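Local atomic coordinates of probable ribosomal RNA small subunit methyltransferase (PDB entry 3DMH), a protein that transfers a methyl group from S-adenosylmethionine to N2 of a guanosine in 16S ribosomal RNA. Residues A[48-53]-A[70-75]; A[105-110]-A[120-125]; A[236-241]-A[257-262]; A[296-301]-A[327-332]. All coordinates share one frame; numbering follows the deposited sequence.

Interaction 1: A[48-53]-A[70-75]; sequences RALDLN and ERLETS
Leu50 and Asp51 pair in parallel with Glu70 and Arg71, joining strands 48-51 and 68-73 in the mixed sheet of the first Rossmann-like half. Three backbone bonds set the register: Glu70 N to Ala49 O (2.9 Å), Asp51 N to Glu70 O (2.8 Å) and Leu72 N to Asp51 O (2.9 Å). Leucines suit the apolar face: with CG anti to N (chi1 -178°), Leu50 brings CD1 against Leu72 CG at 3.8 Å, while Leu52 CD2 lies alongside Leu72 CD1. The same Leu50 methyl rests on the stem of Glu70, whose chain bends at chi2 and returns OE2 to Arg71 N (2.9 Å) through its anti lone pair; OE1 pairs with Arg90. Replacing Glu70 by alanine would probably leave Arg90 without this acidic partner, take the OE2 acceptor from Arg71 N and thin the cover over Leu50 CD1. At the strand's end, Asp51 OD1 accepts from Asn53 N at 3.0 Å, an Asx turn, with Ser60 holding OD2. Asn53 ND2 donates to Ala108 O of strand 102-108, and a water bridges Asn53 OD1, Glu73 OE2 and Thr74 OG1. That strand flanks 48-51; helix 115-128 packs on Leu50 and Leu52, helix 76-84 on Arg71 and Glu73.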
loop_
_atom_site.group_PDB
_atom_site.type_symbol
_atom_site.label_atom_id
_atom_site.label_comp_id
_atom_site.label_asym_id
_atom_site.label_seq_id
_atom_site.Cartn_x
_atom_site.Cartn_y
_atom_site.Cartn_z
ATOM N N ARG A 48 -0.636 -11.108 25.689
ATOM C CA ARG A 48 0.028 -10.767 24.419
ATOM C C ARG A 48 -0.975 -10.578 23.277
ATOM O O ARG A 48 -1.721 -11.495 22.936
ATOM C CB ARG A 48 1.014 -11.864 24.028
ATOM C CG ARG A 48 2.063 -12.178 25.083
ATOM C CD ARG A 48 2.537 -13.629 24.941
ATOM N NE ARG A 48 1.425 -14.584 25.088
ATOM C CZ ARG A 48 1.478 -15.882 24.802
ATOM N NH1 ARG A 48 2.604 -16.448 24.367
ATOM N NH2 ARG A 48 0.393 -16.625 24.966
ATOM N N ALA A 49 -0.971 -9.388 22.676
ATOM C CA ALA A 49 -1.868 -9.088 21.560
ATOM C C ALA A 49 -1.096 -8.809 20.279
ATOM O O ALA A 49 0.037 -8.309 20.327
ATOM C CB ALA A 49 -2.759 -7.876 21.877
ATOM N N LEU A 50 -1.737 -9.088 19.149
ATOM C CA LEU A 50 -1.164 -8.789 17.837
ATOM C C LEU A 50 -2.205 -8.042 17.000
ATOM O O LEU A 50 -3.318 -8.527 16.826
ATOM C CB LEU A 50 -0.773 -10.101 17.139
ATOM C CG LEU A 50 -0.101 -10.002 15.759
ATOM C CD1 LEU A 50 1.249 -9.341 15.851
ATOM C CD2 LEU A 50 0.011 -11.413 15.117
ATOM N N ASP A 51 -1.839 -6.877 16.460
ATOM C CA ASP A 51 -2.701 -6.160 15.504
ATOM C C ASP A 51 -2.162 -6.398 14.097
ATOM O O ASP A 51 -1.023 -6.034 13.810
ATOM C CB ASP A 51 -2.685 -4.659 15.821
ATOM C CG ASP A 51 -3.697 -3.872 15.028
ATOM O OD1 ASP A 51 -4.094 -4.273 13.916
ATOM O OD2 ASP A 51 -4.051 -2.771 15.518
ATOM N N LEU A 52 -2.970 -7.026 13.239
ATOM C CA LEU A 52 -2.524 -7.417 11.891
ATOM C C LEU A 52 -2.784 -6.378 10.805
ATOM O O LEU A 52 -2.425 -6.598 9.646
ATOM C CB LEU A 52 -3.165 -8.761 11.481
ATOM C CG LEU A 52 -2.629 -9.960 12.243
ATOM C CD1 LEU A 52 -3.420 -11.206 11.816
ATOM C CD2 LEU A 52 -1.144 -10.158 11.981
ATOM N N ASN A 53 -3.435 -5.265 11.153
ATOM C CA ASN A 53 -3.722 -4.221 10.157
ATOM C C ASN A 53 -3.910 -2.906 10.888
ATOM O O ASN A 53 -5.017 -2.357 10.907
ATOM C CB ASN A 53 -4.963 -4.572 9.321
ATOM C CG ASN A 53 -5.267 -3.527 8.242
ATOM O OD1 ASN A 53 -4.371 -2.794 7.788
ATOM N ND2 ASN A 53 -6.526 -3.436 7.842
ATOM N N GLU A 70 1.844 -6.138 19.886
ATOM C CA GLU A 70 2.703 -6.085 18.700
ATOM C C GLU A 70 1.809 -5.731 17.511
ATOM O O GLU A 70 0.606 -6.000 17.517
ATOM C CB GLU A 70 3.392 -7.437 18.505
ATOM C CG GLU A 70 4.288 -7.553 17.259
ATOM C CD GLU A 70 5.457 -6.579 17.258
ATOM O OE1 GLU A 70 6.582 -7.043 17.567
ATOM O OE2 GLU A 70 5.268 -5.373 16.962
ATOM N N ARG A 71 2.391 -5.095 16.504
ATOM C CA ARG A 71 1.627 -4.615 15.340
ATOM C C ARG A 71 2.421 -4.945 14.107
ATOM O O ARG A 71 3.608 -4.626 14.062
ATOM C CB ARG A 71 1.432 -3.098 15.420
ATOM C CG ARG A 71 0.710 -2.641 16.677
ATOM C CD ARG A 71 0.805 -1.105 16.830
ATOM N NE ARG A 71 0.048 -0.722 18.030
ATOM C CZ ARG A 71 0.504 -0.847 19.275
ATOM N NH1 ARG A 71 1.752 -1.279 19.533
ATOM N NH2 ARG A 71 -0.291 -0.526 20.282
ATOM N N LEU A 72 1.785 -5.582 13.128
ATOM C CA LEU A 72 2.460 -5.855 11.844
ATOM C C LEU A 72 1.833 -4.981 10.779
ATOM O O LEU A 72 0.631 -5.083 10.532
ATOM C CB LEU A 72 2.316 -7.347 11.460
ATOM C CG LEU A 72 2.802 -8.334 12.540
ATOM C CD1 LEU A 72 2.786 -9.730 11.936
ATOM C CD2 LEU A 72 4.179 -8.028 13.089
ATOM N N GLU A 73 2.651 -4.166 10.108
ATOM C CA GLU A 73 2.098 -3.196 9.189
ATOM C C GLU A 73 2.910 -3.139 7.896
ATOM O O GLU A 73 4.153 -3.168 7.911
ATOM C CB GLU A 73 2.060 -1.844 9.876
ATOM C CG GLU A 73 1.590 -0.666 9.009
ATOM C CD GLU A 73 0.221 -0.897 8.409
ATOM O OE1 GLU A 73 -0.763 -0.998 9.165
ATOM O OE2 GLU A 73 0.077 -0.985 7.167
ATOM N N THR A 74 2.182 -3.094 6.781
ATOM C CA THR A 74 2.799 -3.077 5.461
ATOM C C THR A 74 3.061 -1.684 4.896
ATOM O O THR A 74 3.907 -1.529 4.009
ATOM C CB THR A 74 1.933 -3.835 4.421
ATOM O OG1 THR A 74 0.604 -3.297 4.475
ATOM C CG2 THR A 74 1.836 -5.313 4.772
ATOM N N SER A 75 2.324 -0.677 5.393
ATOM C CA SER A 75 2.461 0.678 4.871
ATOM C C SER A 75 3.562 1.433 5.568
ATOM O O SER A 75 3.554 1.595 6.791
ATOM C CB SER A 75 1.133 1.419 5.040
ATOM O OG SER A 75 1.300 2.848 4.946
HETATM O O HOH W 1 -1.766 -3.159 6.539
#

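Interaction 2: A[105-110]-A[120-125]; sequences VVLALP and ASLVAA
Val105 and Leu107 project from strand 102-108 onto helix 115-128, which runs back nearly antiparallel to the strand (170°) with the short axes 9.8 Å apart. This is the strand-helix half of a beta-alpha-beta crossover leading on to strand 133-140, the next strand of the same sheet. The closest packing lies at the start of the strand segment. There the small Ala125 lets the backbones come near, and its CB meets Val105 CG1 at 3.9 Å; the valine points at the helix, and with CG1 anti to N (chi1 173°) that branch meets the alanine while CG2 lies near Ala125 O. Leu52 presses on the same alanine. Two residues on, on the same face of the strand, Leu107 reaches further: its CD2 touches Leu122 CD2 at 4.0 Å, the two side chains crossing at about a right angle, and also lies 4.1 Å from Ser121 CB. The fit slackens at Leu109, which is partly exposed and only brushes the helix, CD2 to Leu122 CD2 at 4.4 Å, leaning also on Phe145 and Tyr148. Pro110, buried, sets CG 4.0 Å from Ser121 OG. A serine is tolerable in this apolar seam because its hydroxyl bonds to the carbonyl of Tyr117, one turn back. No hydrogen bond or salt bridge crosses between the segments, which is consistent with apolar packing and the exclusion of water holding this part of the helix to the sheet.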
loop_
_atom_site.group_PDB
_atom_site.type_symbol
_atom_site.label_atom_id
_atom_site.label_comp_id
_atom_site.label_asym_id
_atom_site.label_seq_id
_atom_site.Cartn_x
_atom_site.Cartn_y
_atom_site.Cartn_z
ATOM N N VAL A 105 -5.840 -11.347 18.970
ATOM C CA VAL A 105 -5.501 -10.706 17.687
ATOM C C VAL A 105 -6.577 -9.682 17.353
ATOM O O VAL A 105 -7.764 -9.906 17.600
ATOM C CB VAL A 105 -5.332 -11.761 16.551
ATOM C CG1 VAL A 105 -5.157 -11.093 15.179
ATOM C CG2 VAL A 105 -4.153 -12.650 16.840
ATOM N N VAL A 106 -6.144 -8.551 16.791
ATOM C CA VAL A 106 -7.056 -7.528 16.296
ATOM C C VAL A 106 -6.881 -7.423 14.783
ATOM O O VAL A 106 -5.761 -7.259 14.296
ATOM C CB VAL A 106 -6.790 -6.168 16.971
ATOM C CG1 VAL A 106 -7.700 -5.100 16.359
ATOM C CG2 VAL A 106 -7.060 -6.284 18.501
ATOM N N LEU A 107 -7.978 -7.550 14.034
ATOM C CA LEU A 107 -7.896 -7.450 12.571
ATOM C C LEU A 107 -9.069 -6.648 12.024
ATOM O O LEU A 107 -10.221 -7.132 11.975
ATOM C CB LEU A 107 -7.842 -8.845 11.923
ATOM C CG LEU A 107 -7.904 -8.919 10.397
ATOM C CD1 LEU A 107 -6.681 -8.229 9.791
ATOM C CD2 LEU A 107 -7.937 -10.358 9.983
ATOM N N ALA A 108 -8.785 -5.390 11.672
ATOM C CA ALA A 108 -9.662 -4.644 10.780
ATOM C C ALA A 108 -9.496 -5.272 9.389
ATOM O O ALA A 108 -8.388 -5.312 8.846
ATOM C CB ALA A 108 -9.269 -3.158 10.763
ATOM N N LEU A 109 -10.579 -5.802 8.837
ATOM C CA LEU A 109 -10.506 -6.484 7.543
ATOM C C LEU A 109 -9.957 -5.583 6.446
ATOM O O LEU A 109 -10.527 -4.520 6.177
ATOM C CB LEU A 109 -11.889 -6.966 7.133
ATOM C CG LEU A 109 -12.306 -8.188 7.938
ATOM C CD1 LEU A 109 -13.846 -8.331 7.936
ATOM C CD2 LEU A 109 -11.653 -9.419 7.372
ATOM N N PRO A 110 -8.838 -6.003 5.821
ATOM C CA PRO A 110 -8.245 -5.215 4.732
ATOM C C PRO A 110 -8.978 -5.477 3.409
ATOM O O PRO A 110 -8.368 -5.919 2.427
ATOM C CB PRO A 110 -6.793 -5.723 4.693
ATOM C CG PRO A 110 -6.898 -7.167 5.130
ATOM C CD PRO A 110 -8.037 -7.211 6.138
ATOM N N ALA A 120 -5.446 -14.619 3.573
ATOM C CA ALA A 120 -4.113 -14.815 4.127
ATOM C C ALA A 120 -4.042 -14.191 5.518
ATOM O O ALA A 120 -3.424 -14.751 6.427
ATOM C CB ALA A 120 -3.063 -14.182 3.219
ATOM N N SER A 121 -4.683 -13.034 5.669
ATOM C CA SER A 121 -4.751 -12.342 6.969
ATOM C C SER A 121 -5.551 -13.122 8.011
ATOM O O SER A 121 -5.151 -13.197 9.182
ATOM C CB SER A 121 -5.325 -10.931 6.815
ATOM O OG SER A 121 -4.429 -10.120 6.051
ATOM N N LEU A 122 -6.667 -13.710 7.572
ATOM C CA LEU A 122 -7.493 -14.547 8.451
ATOM C C LEU A 122 -6.724 -15.769 8.931
ATOM O O LEU A 122 -6.754 -16.098 10.118
ATOM C CB LEU A 122 -8.780 -14.974 7.737
ATOM C CG LEU A 122 -9.816 -13.860 7.526
ATOM C CD1 LEU A 122 -10.978 -14.346 6.658
ATOM C CD2 LEU A 122 -10.318 -13.312 8.862
ATOM N N VAL A 123 -6.039 -16.447 8.009
ATOM C CA VAL A 123 -5.236 -17.613 8.397
ATOM C C VAL A 123 -4.060 -17.217 9.297
ATOM O O VAL A 123 -3.764 -17.910 10.274
ATOM C CB VAL A 123 -4.739 -18.404 7.176
ATOM C CG1 VAL A 123 -3.959 -19.624 7.631
ATOM C CG2 VAL A 123 -5.921 -18.832 6.319
ATOM N N ALA A 124 -3.398 -16.097 8.987
ATOM C CA ALA A 124 -2.328 -15.609 9.851
ATOM C C ALA A 124 -2.854 -15.393 11.270
ATOM O O ALA A 124 -2.165 -15.705 12.251
ATOM C CB ALA A 124 -1.757 -14.306 9.307
ATOM N N ALA A 125 -4.056 -14.826 11.378
ATOM C CA ALA A 125 -4.670 -14.572 12.691
ATOM C C ALA A 125 -4.889 -15.879 13.445
ATOM O O ALA A 125 -4.533 -16.000 14.612
ATOM C CB ALA A 125 -5.978 -13.818 12.549
#

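Interaction 3: A[236-241]-A[257-262]; sequences QVLDLG and EVVGVE. With SAM (S-adenosylmethionine), chain D.
Glu262 OE2 is gripped twice, by the SAM hydroxyl O2' at 2.6 Å and by the backbone N of Asp264, while OE1 takes SAM O3' at 2.7 Å and the N of Gly243. A bend at chi2 (56°) curls the carboxylate back toward Gly241, whose C lies 3.6 Å from Glu262 OE1. An acid ending the second strand and holding both ribose hydroxyls is characteristic of class I methyltransferases. Gly241 suits its place doubly: its phi is positive (82°), and a beta carbon modelled there would lie about 2.5 Å from SAM O4', a clash. Its O accepts from the amino N of SAM at 2.8 Å. Between these ends, parallel strands 236-240 and 257-262, the outer arms of a beta-alpha-beta unit, are tied by five backbone bonds, the last from Gly241 N to Val261 O and distinctly bent (133°). Three beta-branched valines, well suited to an extended strand, give 257-262 its apolar contacts with 236-240. Leu238 CD1 touches CG1 of both Val259 and Val261, and Leu240 CD2 lies alongside Val261 CG2 at 3.7 Å. On the other face Val237 and Val258 set their CG1 methyls side by side, with Leu251 of helix 248-253 over both; Asp239 on that face bonds Thr248 through OD2. Ser216 OG, Asp288 OD1 and Val289 N also hydrogen-bond the cofactor. With two acceptor oxygens matched to two vicinal hydroxyls and steadied by backbone N-H groups, the carboxylate probably favours a ribose with both hydroxyls and limits its rotation.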
loop_
_atom_site.group_PDB
_atom_site.type_symbol
_atom_site.label_atom_id
_atom_site.label_comp_id
_atom_site.label_asym_id
_atom_site.label_seq_id
_atom_site.Cartn_x
_atom_site.Cartn_y
_atom_site.Cartn_z
ATOM N N GLN A 236 18.859 8.029 -15.045
ATOM C CA GLN A 236 18.341 7.767 -13.700
ATOM C C GLN A 236 16.834 7.996 -13.677
ATOM O O GLN A 236 16.362 9.087 -13.992
ATOM C CB GLN A 236 19.067 8.644 -12.680
ATOM C CG GLN A 236 20.519 8.221 -12.493
ATOM C CD GLN A 236 21.335 9.230 -11.716
ATOM O OE1 GLN A 236 20.969 10.401 -11.616
ATOM N NE2 GLN A 236 22.460 8.784 -11.172
ATOM N N VAL A 237 16.096 6.941 -13.336
ATOM C CA VAL A 237 14.632 6.967 -13.386
ATOM C C VAL A 237 14.099 6.736 -11.980
ATOM O O VAL A 237 14.601 5.866 -11.264
ATOM C CB VAL A 237 14.090 5.847 -14.309
ATOM C CG1 VAL A 237 12.561 5.729 -14.215
ATOM C CG2 VAL A 237 14.508 6.100 -15.755
ATOM N N LEU A 238 13.099 7.527 -11.579
ATOM C CA LEU A 238 12.341 7.268 -10.361
ATOM C C LEU A 238 10.943 6.845 -10.774
ATOM O O LEU A 238 10.312 7.556 -11.562
ATOM C CB LEU A 238 12.233 8.527 -9.506
ATOM C CG LEU A 238 11.465 8.399 -8.181
ATOM C CD1 LEU A 238 12.159 7.448 -7.220
ATOM C CD2 LEU A 238 11.402 9.784 -7.548
ATOM N N ASP A 239 10.491 5.703 -10.247
ATOM C CA ASP A 239 9.138 5.189 -10.506
ATOM C C ASP A 239 8.353 5.417 -9.216
ATOM O O ASP A 239 8.604 4.733 -8.207
ATOM C CB ASP A 239 9.205 3.697 -10.875
ATOM C CG ASP A 239 7.849 3.084 -11.202
ATOM O OD1 ASP A 239 6.806 3.734 -11.026
ATOM O OD2 ASP A 239 7.866 1.908 -11.608
ATOM N N LEU A 240 7.439 6.402 -9.237
ATOM C CA LEU A 240 6.658 6.745 -8.039
ATOM C C LEU A 240 5.467 5.809 -7.924
ATOM O O LEU A 240 4.515 5.868 -8.733
ATOM C CB LEU A 240 6.166 8.198 -8.107
ATOM C CG LEU A 240 7.208 9.300 -7.996
ATOM C CD1 LEU A 240 6.652 10.643 -8.414
ATOM C CD2 LEU A 240 7.744 9.385 -6.569
ATOM N N GLY A 241 5.489 4.950 -6.906
ATOM C CA GLY A 241 4.433 3.979 -6.707
ATOM C C GLY A 241 4.685 2.799 -7.608
ATOM O O GLY A 241 3.874 2.482 -8.465
ATOM N N GLU A 257 18.782 3.275 -15.020
ATOM C CA GLU A 257 19.132 2.999 -13.627
ATOM C C GLU A 257 17.954 3.428 -12.751
ATOM O O GLU A 257 17.826 4.602 -12.401
ATOM C CB GLU A 257 20.423 3.733 -13.251
ATOM C CG GLU A 257 21.558 3.475 -14.250
ATOM C CD GLU A 257 22.850 4.225 -13.949
ATOM O OE1 GLU A 257 22.992 4.806 -12.854
ATOM O OE2 GLU A 257 23.742 4.221 -14.824
ATOM N N VAL A 258 17.096 2.459 -12.423
ATOM C CA VAL A 258 15.763 2.714 -11.861
ATOM C C VAL A 258 15.729 2.569 -10.350
ATOM O O VAL A 258 16.298 1.617 -9.794
ATOM C CB VAL A 258 14.701 1.772 -12.481
ATOM C CG1 VAL A 258 13.309 2.246 -12.112
ATOM C CG2 VAL A 258 14.833 1.708 -14.001
ATOM N N VAL A 259 15.067 3.543 -9.716
ATOM C CA VAL A 259 14.709 3.489 -8.301
ATOM C C VAL A 259 13.193 3.459 -8.245
ATOM O O VAL A 259 12.552 4.354 -8.791
ATOM C CB VAL A 259 15.181 4.727 -7.538
ATOM C CG1 VAL A 259 14.717 4.660 -6.069
ATOM C CG2 VAL A 259 16.697 4.842 -7.594
ATOM N N GLY A 260 12.623 2.419 -7.635
ATOM C CA GLY A 260 11.170 2.338 -7.430
ATOM C C GLY A 260 10.919 2.673 -5.977
ATOM O O GLY A 260 11.630 2.185 -5.100
ATOM N N VAL A 261 9.935 3.544 -5.733
ATOM C CA VAL A 261 9.463 3.809 -4.364
ATOM C C VAL A 261 8.035 3.327 -4.268
ATOM O O VAL A 261 7.226 3.537 -5.169
ATOM C CB VAL A 261 9.582 5.285 -3.924
ATOM C CG1 VAL A 261 11.064 5.662 -3.750
ATOM C CG2 VAL A 261 8.894 6.286 -4.871
ATOM N N GLU A 262 7.748 2.643 -3.164
ATOM C CA GLU A 262 6.460 1.957 -3.011
ATOM C C GLU A 262 6.136 1.867 -1.517
ATOM O O GLU A 262 6.998 1.412 -0.730
ATOM C CB GLU A 262 6.562 0.566 -3.651
ATOM C CG GLU A 262 5.403 -0.372 -3.369
ATOM C CD GLU A 262 4.065 0.216 -3.779
ATOM O OE1 GLU A 262 3.894 0.530 -4.976
ATOM O OE2 GLU A 262 3.201 0.345 -2.894
HETATM N N SAM D . 3.471 1.422 -11.030
HETATM C CA SAM D . 2.590 0.218 -10.845
HETATM C C SAM D . 1.896 -0.089 -12.154
HETATM O O SAM D . 1.961 0.789 -13.026
HETATM O OXT SAM D . 1.276 -1.158 -12.288
HETATM C CB SAM D . 1.524 0.466 -9.775
HETATM C CG SAM D . 0.572 1.635 -10.041
HETATM S SD SAM D . -0.720 1.747 -8.762
HETATM C CE SAM D . -2.014 2.677 -9.632
HETATM C "C5'" SAM D . -0.143 3.012 -7.592
HETATM C "C4'" SAM D . 0.922 2.482 -6.645
HETATM O "O4'" SAM D . 1.179 3.554 -5.742
HETATM C "C3'" SAM D . 0.507 1.256 -5.821
HETATM O "O3'" SAM D . 1.430 0.185 -5.968
HETATM C "C2'" SAM D . 0.449 1.800 -4.390
HETATM O "O2'" SAM D . 0.726 0.858 -3.372
HETATM C "C1'" SAM D . 1.473 2.926 -4.510
HETATM N N9 SAM D . 1.360 3.873 -3.417
HETATM C C8 SAM D . 0.227 4.263 -2.707
HETATM N N7 SAM D . 0.579 5.196 -1.789
HETATM C C5 SAM D . 1.940 5.390 -1.899
HETATM C C6 SAM D . 2.860 6.182 -1.202
HETATM N N6 SAM D . 2.478 6.955 -0.177
HETATM N N1 SAM D . 4.178 6.130 -1.591
HETATM C C2 SAM D . 4.599 5.318 -2.621
HETATM N N3 SAM D . 3.717 4.477 -3.292
HETATM C C4 SAM D . 2.419 4.548 -2.924
#

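Interaction 4: A[296-301]-A[327-332]; sequences EARFDI and AARLRP
Ala297 and Arg298 meet the end of helix 317-329 where the chain enters strand 299-304 of the Rossmann-like methyltransferase domain. Ala297 O takes two arginine donors: Arg329 NH1, in the carbonyl plane on a lone pair at 3.0 Å, and Arg298 NH1, from above that plane at 2.9 Å. The guanidinium planes stand 80° apart, and the carbonyls of Thr294 (to Arg329) and Glu295 (to Arg298), with Asp290 on Arg329 NE, probably offset the nearness of the two charges. Arg298, bent at chi2, also lays one guanidinium face on Ala328 O. Phe299 makes one parallel bridge with Leu330: its N donates to Arg329 O (2.9 Å), and its O accepts from Arg331 N (3.0 Å). The phenyl suits the buried side: its edge lies near Arg329 O, and it also packs on Leu238 of strand 236-240. Asp300 then forms a salt bridge, OD1 met by Arg331 NH2 at 3.1 Å from above the carboxylate plane, while OD2 accepts from Gln236 N. The bend of Arg331 at chi3 (-76°) spreads its guanidinium over the Arg298-Phe299 peptide; its modelled approach to Gln236 OE1 is doubtfully short. A leucine at Arg331 would probably leave Asp300 without its charged mate and that peptide without its flat lid. Ile301 N lies at the edge of reach of Leu330 CD2, which sits 3.4 Å from Phe299 O and 3.6 Å from Asp300 O.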
loop_
_atom_site.group_PDB
_atom_site.type_symbol
_atom_site.label_atom_id
_atom_site.label_comp_id
_atom_site.label_asym_id
_atom_site.label_seq_id
_atom_site.Cartn_x
_atom_site.Cartn_y
_atom_site.Cartn_z
ATOM N N GLU A 296 19.338 14.928 -1.461
ATOM C CA GLU A 296 20.014 15.365 -2.687
ATOM C C GLU A 296 19.656 14.607 -3.973
ATOM O O GLU A 296 19.938 15.095 -5.072
ATOM C CB GLU A 296 21.541 15.367 -2.502
ATOM C CG GLU A 296 22.155 14.034 -2.051
ATOM C CD GLU A 296 22.293 13.913 -0.526
ATOM O OE1 GLU A 296 21.486 14.527 0.211
ATOM O OE2 GLU A 296 23.211 13.195 -0.062
ATOM N N ALA A 297 19.036 13.430 -3.848
ATOM C CA ALA A 297 18.827 12.572 -5.018
ATOM C C ALA A 297 17.986 13.273 -6.083
ATOM O O ALA A 297 16.914 13.807 -5.780
ATOM C CB ALA A 297 18.184 11.252 -4.618
ATOM N N ARG A 298 18.494 13.283 -7.319
ATOM C CA ARG A 298 17.761 13.814 -8.473
ATOM C C ARG A 298 17.743 12.815 -9.633
ATOM O O ARG A 298 18.504 11.842 -9.647
ATOM C CB ARG A 298 18.359 15.142 -8.950
ATOM C CG ARG A 298 18.432 16.236 -7.906
ATOM C CD ARG A 298 17.059 16.766 -7.541
ATOM N NE ARG A 298 17.174 17.876 -6.596
ATOM C CZ ARG A 298 17.107 17.748 -5.272
ATOM N NH1 ARG A 298 16.920 16.552 -4.716
ATOM N NH2 ARG A 298 17.232 18.824 -4.500
ATOM N N PHE A 299 16.861 13.046 -10.599
ATOM C CA PHE A 299 16.635 12.064 -11.649
ATOM C C PHE A 299 16.484 12.740 -12.994
ATOM O O PHE A 299 16.190 13.937 -13.065
ATOM C CB PHE A 299 15.392 11.218 -11.314
ATOM C CG PHE A 299 15.515 10.470 -10.012
ATOM C CD1 PHE A 299 16.017 9.175 -9.990
ATOM C CD2 PHE A 299 15.192 11.090 -8.798
ATOM C CE1 PHE A 299 16.167 8.488 -8.795
ATOM C CE2 PHE A 299 15.359 10.416 -7.577
ATOM C CZ PHE A 299 15.846 9.113 -7.577
ATOM N N ASP A 300 16.702 11.956 -14.052
ATOM C CA ASP A 300 16.527 12.394 -15.434
ATOM C C ASP A 300 15.088 12.167 -15.923
ATOM O O ASP A 300 14.567 12.947 -16.729
ATOM C CB ASP A 300 17.488 11.626 -16.350
ATOM C CG ASP A 300 18.939 11.723 -15.895
ATOM O OD1 ASP A 300 19.426 12.862 -15.712
ATOM O OD2 ASP A 300 19.588 10.661 -15.717
ATOM N N ILE A 301 14.463 11.089 -15.454
ATOM C CA ILE A 301 13.117 10.723 -15.893
ATOM C C ILE A 301 12.343 10.257 -14.673
ATOM O O ILE A 301 12.850 9.456 -13.894
ATOM C CB ILE A 301 13.152 9.569 -16.926
ATOM C CG1 ILE A 301 13.890 10.005 -18.193
ATOM C CG2 ILE A 301 11.743 9.111 -17.299
ATOM C CD1 ILE A 301 14.271 8.844 -19.094
ATOM N N ALA A 327 8.396 17.168 -9.619
ATOM C CA ALA A 327 8.952 18.474 -9.982
ATOM C C ALA A 327 10.240 18.767 -9.211
ATOM O O ALA A 327 11.219 19.288 -9.772
ATOM C CB ALA A 327 7.921 19.559 -9.727
ATOM N N ALA A 328 10.230 18.431 -7.925
ATOM C CA ALA A 328 11.344 18.721 -7.033
ATOM C C ALA A 328 12.552 17.807 -7.240
ATOM O O ALA A 328 13.689 18.211 -6.973
ATOM C CB ALA A 328 10.876 18.675 -5.568
ATOM N N ARG A 329 12.312 16.596 -7.734
ATOM C CA ARG A 329 13.356 15.581 -7.831
ATOM C C ARG A 329 13.990 15.523 -9.212
ATOM O O ARG A 329 14.980 14.816 -9.392
ATOM C CB ARG A 329 12.802 14.196 -7.483
ATOM C CG ARG A 329 12.387 13.974 -6.014
ATOM C CD ARG A 329 13.605 13.628 -5.205
ATOM N NE ARG A 329 13.326 13.460 -3.778
ATOM C CZ ARG A 329 14.272 13.403 -2.843
ATOM N NH1 ARG A 329 15.568 13.502 -3.169
ATOM N NH2 ARG A 329 13.932 13.251 -1.568
ATOM N N LEU A 330 13.411 16.227 -10.187
ATOM C CA LEU A 330 13.975 16.248 -11.549
ATOM C C LEU A 330 15.105 17.254 -11.696
ATOM O O LEU A 330 14.995 18.396 -11.230
ATOM C CB LEU A 330 12.905 16.553 -12.603
ATOM C CG LEU A 330 12.052 15.361 -13.046
ATOM C CD1 LEU A 330 10.805 15.805 -13.838
ATOM C CD2 LEU A 330 12.882 14.359 -13.845
ATOM N N ARG A 331 16.182 16.823 -12.351
ATOM C CA ARG A 331 17.253 17.732 -12.752
ATOM C C ARG A 331 16.766 18.617 -13.892
ATOM O O ARG A 331 15.855 18.238 -14.625
ATOM C CB ARG A 331 18.503 16.952 -13.178
ATOM C CG ARG A 331 19.337 16.491 -12.002
ATOM C CD ARG A 331 20.661 15.883 -12.436
ATOM N NE ARG A 331 20.456 14.542 -12.957
ATOM C CZ ARG A 331 20.710 13.416 -12.297
ATOM N NH1 ARG A 331 21.223 13.430 -11.071
ATOM N NH2 ARG A 331 20.453 12.258 -12.882
ATOM N N PRO A 332 17.362 19.813 -14.051
ATOM C CA PRO A 332 16.994 20.606 -15.228
ATOM C C PRO A 332 17.105 19.791 -16.516
ATOM O O PRO A 332 18.075 19.043 -16.695
ATOM C CB PRO A 332 18.036 21.726 -15.236
ATOM C CG PRO A 332 18.455 21.867 -13.821
ATOM C CD PRO A 332 18.362 20.497 -13.207
#

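The contacts fall into two pairs, one in each of two seven-stranded sheets with the same strand order. Interactions 1 and 2 adjoin through strands 48-51 and 102-108, where Leu50 O lies 2.8 Å from Val106 N. Interactions 3 and 4 likewise share neighbouring strands, 236-240 and 299-304, and the centres of the two contacts are about 11 Å apart. Only interaction 3 grips the cofactor directly, and its Gly241 is about 11 Å from the bound guanosine. Interaction 4 stands back, the Arg329 side chain about 12 Å from SAM. Although the centres of interactions 1 and 3 are about 28 Å apart, the Glu73 side chain is about 11 Å from SAM.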